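Local coordinates for ThiJ/PfpI domain protein (Brachyspira murdochii, PDB 4HCJ), which is of unconfirmed activity but belongs to the DJ-1/PfpI family, is classed as a hydrolase and binds magnesium, at residues 9-14 with 58-63; 17-20 with 24-27. All blocks are in the same frame, centred on the assembly; numbering follows the deposited sequence.

Contact 1. Residues 9-14 with 58-63; sequences NILYVM and IDLLFS
Leu11 CD1 meets Leu60 CD1 at 4.1 Å, methyl to methyl, in the first of two apolar pairs that join residues 9-14 to residues 58-63; the two leucines approach at a slant. With Leu11 CG anti to the backbone N (chi1 177°) and chi2 at 67°, CD1 ends beside Leu60 although the CB itself leaves the strand at the side.

The second pair is tighter and aromatic. Val13 CG1 reaches Phe62 CE1 at 3.6 Å, with CZ of the same ring at 4.1 Å, and the two side chains cross at about a right angle. The methyl comes obliquely to the CE1–CZ side of the ring. Of all the residues here, Phe62 has the largest area buried by the other segment, 57 Å².

No hydrogen bond links the segments, and the CA atoms explain why: those of Leu11 and Leu60 are 9.4 Å apart and those of Val13 and Phe62 7.7 Å. In the mixed sheet at the centre of this alpha-beta-alpha sandwich, strand 37-42 runs between strands 9-13 and 55-61, parallel to both, so the side chains meet across an intervening strand. Ser41 of that strand touches Leu11, Val13 and Phe62.

Backbone takes a small part in the packing. Met14 O lies obliquely against the Phe62 ring, 4.3 Å from Phe62 CZ, and is hydrogen-bonded to Ser42 OG. Helix 88-99 packs on this side of the sheet, where Thr90 touches both Val13 and Phe62 while Phe97 lies against Leu11.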
ATOM      1  N   ASN A   9      10.736  -0.386   9.631  1.00  7.45           N
ATOM      2  CA  ASN A   9      10.846  -0.422   8.174  1.00  7.14           C
ATOM      3  C   ASN A   9       9.463  -0.597   7.541  1.00  6.42           C
ATOM      4  O   ASN A   9       8.622  -1.339   8.061  1.00  7.34           O
ATOM      5  CB  ASN A   9      11.698  -1.604   7.711  1.00  8.08           C
ATOM      6  CG  ASN A   9      13.140  -1.518   8.156  1.00  9.56           C
ATOM      7  OD1 ASN A   9      13.731  -0.443   8.252  1.00 10.62           O
ATOM      8  ND2 ASN A   9      13.723  -2.678   8.411  1.00 11.13           N
ATOM      9  N   ILE A  10       9.257   0.052   6.397  1.00  6.34           N
ATOM     10  CA  ILE A  10       8.024  -0.049   5.628  1.00  6.19           C
ATOM     11  C   ILE A  10       8.350  -0.463   4.198  1.00  6.12           C
ATOM     12  O   ILE A  10       9.272   0.078   3.587  1.00  6.75           O
ATOM     13  CB  ILE A  10       7.252   1.287   5.639  1.00  6.43           C
ATOM     14  CG1 ILE A  10       6.770   1.616   7.052  1.00  6.83           C
ATOM     15  CG2 ILE A  10       6.079   1.273   4.640  1.00  6.97           C
ATOM     16  CD1 ILE A  10       6.167   3.000   7.176  1.00  7.35           C
ATOM     17  N   LEU A  11       7.587  -1.413   3.671  1.00  5.66           N
ATOM     18  CA  LEU A  11       7.704  -1.871   2.292  1.00  5.78           C
ATOM     19  C   LEU A  11       6.625  -1.265   1.410  1.00  5.24           C
ATOM     20  O   LEU A  11       5.440  -1.343   1.769  1.00  6.00           O
ATOM     21  CB  LEU A  11       7.535  -3.384   2.237  1.00  6.26           C
ATOM     22  CG  LEU A  11       7.552  -4.005   0.838  1.00  7.01           C
ATOM     23  CD1 LEU A  11       8.942  -3.874   0.196  1.00  7.98           C
ATOM     24  CD2 LEU A  11       7.105  -5.446   0.892  1.00  8.19           C
ATOM     25  N   TYR A  12       7.001  -0.703   0.264  1.00  5.37           N
ATOM     26  CA  TYR A  12       6.050  -0.374  -0.778  1.00  5.01           C
ATOM     27  C   TYR A  12       5.940  -1.511  -1.791  1.00  4.95           C
ATOM     28  O   TYR A  12       6.939  -2.160  -2.129  1.00  5.55           O
ATOM     29  CB  TYR A  12       6.483   0.875  -1.521  1.00  5.63           C
ATOM     30  CG  TYR A  12       6.400   2.174  -0.770  1.00  5.41           C
ATOM     31  CD1 TYR A  12       5.186   2.835  -0.632  1.00  5.51           C
ATOM     32  CD2 TYR A  12       7.535   2.758  -0.210  1.00  5.88           C
ATOM     33  CE1 TYR A  12       5.087   4.043   0.018  1.00  5.76           C
ATOM     34  CE2 TYR A  12       7.452   3.984   0.437  1.00  5.75           C
ATOM     35  CZ  TYR A  12       6.230   4.620   0.549  1.00  5.58           C
ATOM     36  OH  TYR A  12       6.187   5.846   1.173  1.00  6.34           O
ATOM     37  N   VAL A  13       4.732  -1.712  -2.300  1.00  5.17           N
ATOM     38  CA  VAL A  13       4.469  -2.536  -3.474  1.00  5.52           C
ATOM     39  C   VAL A  13       3.856  -1.619  -4.518  1.00  5.53           C
ATOM     40  O   VAL A  13       2.828  -0.983  -4.249  1.00  5.88           O
ATOM     41  CB  VAL A  13       3.484  -3.684  -3.134  1.00  6.08           C
ATOM     42  CG1 VAL A  13       2.950  -4.354  -4.392  1.00  7.00           C
ATOM     43  CG2 VAL A  13       4.152  -4.694  -2.201  1.00  6.46           C
HETATM   44  N   MSE A  14       4.470  -1.518  -5.699  1.00  5.50           N
HETATM   45  CA  MSE A  14       3.941  -0.616  -6.712  1.00  6.20           C
HETATM   46  C   MSE A  14       4.440  -1.003  -8.081  1.00  5.93           C
HETATM   47  O   MSE A  14       5.403  -1.770  -8.231  1.00  6.35           O
HETATM   48  CB  MSE A  14       4.269   0.851  -6.384  1.00  7.53           C
HETATM   49  CG  MSE A  14       5.725   1.235  -6.546  1.00  7.57           C
HETATM   50 SE   MSE A  14       6.021   2.816  -5.424  0.80  6.44          SE
HETATM   51  CE  MSE A  14       7.560   3.547  -6.313  1.00  8.73           C
ATOM     52  N   ILE A  58      13.893   0.773  -7.369  1.00  7.68           N
ATOM     53  CA  ILE A  58      13.250  -0.415  -6.843  1.00  6.67           C
ATOM     54  C   ILE A  58      14.325  -1.242  -6.152  1.00  6.61           C
ATOM     55  O   ILE A  58      15.309  -1.651  -6.782  1.00  7.71           O
ATOM     56  CB  ILE A  58      12.579  -1.233  -7.950  1.00  7.11           C
ATOM     57  CG1 ILE A  58      11.496  -0.414  -8.647  1.00  7.89           C
ATOM     58  CG2 ILE A  58      12.033  -2.527  -7.382  1.00  7.52           C
ATOM     59  CD1 ILE A  58      11.243  -0.838 -10.090  1.00  8.48           C
ATOM     60  N   ASP A  59      14.138  -1.490  -4.858  1.00  6.36           N
ATOM     61  CA  ASP A  59      15.097  -2.219  -4.041  1.00  6.94           C
ATOM     62  C   ASP A  59      14.995  -3.735  -4.158  1.00  6.88           C
ATOM     63  O   ASP A  59      16.015  -4.433  -4.029  1.00  8.06           O
ATOM     64  CB  ASP A  59      14.922  -1.834  -2.572  1.00  7.96           C
ATOM     65  CG  ASP A  59      15.066  -0.351  -2.350  1.00  8.89           C
ATOM     66  OD1 ASP A  59      16.206   0.136  -2.452  1.00 11.59           O
ATOM     67  OD2 ASP A  59      14.053   0.331  -2.104  1.00  7.96           O
ATOM     68  N   LEU A  60      13.769  -4.228  -4.323  1.00  6.45           N
ATOM     69  CA  LEU A  60      13.459  -5.643  -4.166  1.00  7.00           C
ATOM     70  C   LEU A  60      12.478  -6.098  -5.233  1.00  6.21           C
ATOM     71  O   LEU A  60      11.558  -5.357  -5.591  1.00  6.37           O
ATOM     72  CB  LEU A  60      12.739  -5.866  -2.814  1.00  8.03           C
ATOM     73  CG  LEU A  60      13.591  -5.646  -1.563  1.00  9.19           C
ATOM     74  CD1 LEU A  60      12.711  -5.470  -0.332  1.00  9.91           C
ATOM     75  CD2 LEU A  60      14.547  -6.803  -1.341  1.00 10.57           C
ATOM     76  N   LEU A  61      12.634  -7.333  -5.686  1.00  6.05           N
ATOM     77  CA  LEU A  61      11.560  -8.001  -6.400  1.00  6.49           C
ATOM     78  C   LEU A  61      10.502  -8.425  -5.386  1.00  6.76           C
ATOM     79  O   LEU A  61      10.828  -8.683  -4.222  1.00  6.82           O
ATOM     80  CB  LEU A  61      12.071  -9.264  -7.075  1.00  7.37           C
ATOM     81  CG  LEU A  61      13.205  -9.048  -8.081  1.00  8.50           C
ATOM     82  CD1 LEU A  61      13.750 -10.395  -8.517  1.00 10.55           C
ATOM     83  CD2 LEU A  61      12.705  -8.261  -9.283  1.00  9.42           C
ATOM     84  N   PHE A  62       9.241  -8.566  -5.818  1.00  7.07           N
ATOM     85  CA  PHE A  62       8.229  -9.136  -4.922  1.00  7.55           C
ATOM     86  C   PHE A  62       8.743 -10.451  -4.325  1.00  8.00           C
ATOM     87  O   PHE A  62       8.545 -10.735  -3.127  1.00  8.17           O
ATOM     88  CB  PHE A  62       6.914  -9.407  -5.663  1.00  8.02           C
ATOM     89  CG  PHE A  62       6.282  -8.191  -6.283  1.00  8.04           C
ATOM     90  CD1 PHE A  62       6.300  -6.958  -5.648  1.00  8.27           C
ATOM     91  CD2 PHE A  62       5.674  -8.287  -7.523  1.00  8.62           C
ATOM     92  CE1 PHE A  62       5.704  -5.851  -6.238  1.00  8.89           C
ATOM     93  CE2 PHE A  62       5.081  -7.187  -8.115  1.00  9.10           C
ATOM     94  CZ  PHE A  62       5.103  -5.967  -7.478  1.00  9.59           C
ATOM     95  N   SER A  63       9.397 -11.252  -5.158  1.00  9.19           N
ATOM     96  CA  SER A  63       9.848 -12.564  -4.745  1.00 11.46           C
ATOM     97  C   SER A  63      10.950 -12.543  -3.700  1.00 10.64           C
ATOM     98  O   SER A  63      11.221 -13.585  -3.103  1.00 12.68           O
ATOM     99  CB  SER A  63      10.343 -13.360  -5.948  1.00 14.97           C
ATOM    100  OG  SER A  63      11.506 -12.755  -6.497  1.00 17.96           O
TER

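Contact 2. Residues 17-20 with 24-27; sequences QNFQ and YFES
Phe19 turns one corner of its ring to the start of helix 21-33, where CE1 lies 3.8 Å from Tyr24 CB and 4.0 Å from Phe25 CE2. The two partners are met differently. Phe25 CE2 sits at the edge of the Phe19 ring, near its plane, and the side chains cross at about a right angle. Tyr24 forms an oblique aromatic pair with Phe19, the ring centroids 5.7 Å apart and the planes inclined at 78°. Phe19 CG lies between the backbone N and the carbonyl carbon (chi1 68°), which sets the ring against Tyr24 and Phe25.

The backbone supplies a weak hydrogen bond, Tyr24 N to Gln20 O, long at 3.3 Å though fairly straight at 163°. Gln20 occupies the N-cap position, so this bond spans the first turn of helix 21-33, the helix of the beta-alpha-beta crossover from strand 9-13 to strand 37-42.

Within that turn Tyr24 and Phe25 also brace each other: Tyr24 CD2 lies 3.5 Å above the plane of the Phe25 ring, over its centre. Further out, Tyr24 OH is hydrogen-bonded to Thr56 OG1 and Lys28 NZ, fixing the far end of the tyrosine, while Gln20 NE2 bonds to Glu22 OE1. Ala48 of strand 46-50 touches the Phe19 side chain, and backbone hydrogen bonds tie Phe19 to Lys51 and Gln20 to Gly77.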
ATOM      1  N   GLN A  17       6.282   1.286 -13.648  0.61  8.68           N
ATOM      2  CA  GLN A  17       5.962   2.469 -14.427  0.61  9.21           C
ATOM      3  C   GLN A  17       4.542   2.890 -14.126  0.61  8.23           C
ATOM      4  O   GLN A  17       3.658   2.054 -13.932  0.61  9.02           O
ATOM      5  CB  GLN A  17       6.132   2.213 -15.917  0.61 11.09           C
ATOM      6  CG  GLN A  17       7.410   1.439 -16.285  0.61 11.80           C
ATOM      7  CD  GLN A  17       8.737   2.190 -16.076  0.61 12.76           C
ATOM      8  OE1 GLN A  17       8.760   3.362 -15.739  0.61 14.58           O
ATOM      9  NE2 GLN A  17       9.833   1.479 -16.228  0.61 13.98           N
ATOM     10  N   ASN A  18       4.344   4.197 -14.078  1.00  7.63           N
ATOM     11  CA  ASN A  18       3.037   4.800 -13.888  1.00  7.70           C
ATOM     12  C   ASN A  18       2.400   4.540 -12.535  1.00  6.91           C
ATOM     13  O   ASN A  18       1.173   4.546 -12.408  1.00  7.19           O
ATOM     14  CB  ASN A  18       2.092   4.448 -15.034  1.00  9.87           C
ATOM     15  CG  ASN A  18       2.569   5.030 -16.332  1.00 14.10           C
ATOM     16  OD1 ASN A  18       3.152   6.114 -16.356  1.00 14.01           O
ATOM     17  ND2 ASN A  18       2.387   4.298 -17.413  1.00 19.75           N
ATOM     18  N   PHE A  19       3.229   4.385 -11.498  1.00  7.04           N
ATOM     19  CA  PHE A  19       2.715   4.485 -10.142  1.00  6.53           C
ATOM     20  C   PHE A  19       2.299   5.937  -9.861  1.00  6.56           C
ATOM     21  O   PHE A  19       2.734   6.880 -10.523  1.00  6.78           O
ATOM     22  CB  PHE A  19       3.741   3.981  -9.119  1.00  7.03           C
ATOM     23  CG  PHE A  19       4.982   4.850  -8.985  1.00  6.70           C
ATOM     24  CD1 PHE A  19       5.003   5.935  -8.113  1.00  7.03           C
ATOM     25  CD2 PHE A  19       6.122   4.579  -9.733  1.00  7.42           C
ATOM     26  CE1 PHE A  19       6.136   6.734  -7.982  1.00  7.36           C
ATOM     27  CE2 PHE A  19       7.263   5.373  -9.609  1.00  7.28           C
ATOM     28  CZ  PHE A  19       7.269   6.455  -8.740  1.00  7.38           C
ATOM     29  N   GLN A  20       1.440   6.108  -8.863  1.00  6.14           N
ATOM     30  CA  GLN A  20       0.926   7.429  -8.542  1.00  6.45           C
ATOM     31  C   GLN A  20       1.953   8.211  -7.729  1.00  6.41           C
ATOM     32  O   GLN A  20       2.175   7.914  -6.552  1.00  6.81           O
ATOM     33  CB  GLN A  20      -0.397   7.314  -7.781  1.00  6.80           C
ATOM     34  CG  GLN A  20      -1.142   8.627  -7.673  1.00  7.38           C
ATOM     35  CD  GLN A  20      -1.716   9.067  -8.996  1.00  7.81           C
ATOM     36  OE1 GLN A  20      -2.428   8.304  -9.652  1.00  8.74           O
ATOM     37  NE2 GLN A  20      -1.375  10.282  -9.420  1.00  9.50           N
ATOM     38  N   TYR A  24       3.283   7.822  -3.412  1.00  6.07           N
ATOM     39  CA  TYR A  24       4.597   7.361  -3.018  1.00  6.36           C
ATOM     40  C   TYR A  24       5.427   8.473  -2.361  1.00  6.26           C
ATOM     41  O   TYR A  24       5.860   8.333  -1.211  1.00  6.36           O
ATOM     42  CB  TYR A  24       5.353   6.770  -4.226  1.00  6.66           C
ATOM     43  CG  TYR A  24       6.794   6.433  -3.895  1.00  6.28           C
ATOM     44  CD1 TYR A  24       7.119   5.362  -3.055  1.00  6.75           C
ATOM     45  CD2 TYR A  24       7.833   7.199  -4.409  1.00  6.56           C
ATOM     46  CE1 TYR A  24       8.429   5.074  -2.743  1.00  6.94           C
ATOM     47  CE2 TYR A  24       9.152   6.908  -4.108  1.00  6.88           C
ATOM     48  CZ  TYR A  24       9.445   5.845  -3.275  1.00  7.10           C
ATOM     49  OH  TYR A  24      10.760   5.565  -2.991  1.00  8.09           O
ATOM     50  N   PHE A  25       5.688   9.558  -3.084  1.00  6.42           N
ATOM     51  CA  PHE A  25       6.638  10.556  -2.593  1.00  6.80           C
ATOM     52  C   PHE A  25       6.156  11.272  -1.329  1.00  6.33           C
ATOM     53  O   PHE A  25       6.953  11.528  -0.421  1.00  6.96           O
ATOM     54  CB  PHE A  25       7.005  11.563  -3.692  1.00  7.36           C
ATOM     55  CG  PHE A  25       7.797  10.957  -4.822  1.00  7.90           C
ATOM     56  CD1 PHE A  25       9.127  10.577  -4.646  1.00  8.16           C
ATOM     57  CD2 PHE A  25       7.200  10.757  -6.065  1.00  8.89           C
ATOM     58  CE1 PHE A  25       9.845  10.003  -5.697  1.00  9.04           C
ATOM     59  CE2 PHE A  25       7.916  10.188  -7.119  1.00  9.90           C
ATOM     60  CZ  PHE A  25       9.233   9.809  -6.931  1.00  9.83           C
ATOM     61  N   GLU A  26       4.869  11.605  -1.263  0.54  6.29           N
ATOM     62  CA  GLU A  26       4.371  12.320  -0.093  0.54  6.48           C
ATOM     63  C   GLU A  26       4.314  11.424   1.135  0.54  6.09           C
ATOM     64  O   GLU A  26       4.611  11.861   2.245  0.54  6.74           O
ATOM     65  CB  GLU A  26       3.011  12.961  -0.372  0.54  7.08           C
ATOM     66  CG  GLU A  26       3.075  14.021  -1.461  0.54  8.37           C
ATOM     67  CD  GLU A  26       1.724  14.656  -1.771  0.54  9.68           C
ATOM     68  OE1 GLU A  26       0.747  14.372  -1.050  0.54 10.60           O
ATOM     69  OE2 GLU A  26       1.636  15.448  -2.731  0.54 11.89           O
ATOM     70  N   SER A  27       3.966  10.160   0.951  1.00  5.97           N
ATOM     71  CA  SER A  27       3.960   9.255   2.094  1.00  5.95           C
ATOM     72  C   SER A  27       5.377   8.957   2.558  1.00  5.79           C
ATOM     73  O   SER A  27       5.628   8.891   3.766  1.00  6.23           O
ATOM     74  CB  SER A  27       3.174   7.966   1.821  1.00  6.07           C
ATOM     75  OG  SER A  27       3.791   7.122   0.860  1.00  5.98           O
TER

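Overall arrangement
Contact 1 is the more deeply buried: it spans strand 37-42 within the central sheet almost entirely through apolar side chains, without a hydrogen bond. Contact 2 is partly buried and local, joining the loop after strand 9-13 to the helix that follows, with rings and one weak backbone bond. Their centres are 13 Å apart, yet they touch. Tyr12 OH lies 2.7 Å from Ser27 OG, a probable hydrogen bond from strand to helix. Selenomethionine Met14, part of contact 1, packs on two rings of contact 2: SE 3.6 Å from Tyr24 CD1 and CE 3.8 Å from Phe19 CE2. Leu11 and Val13 touch helix 88-99, whereas Ile10 and Tyr12 touch helix 21-33.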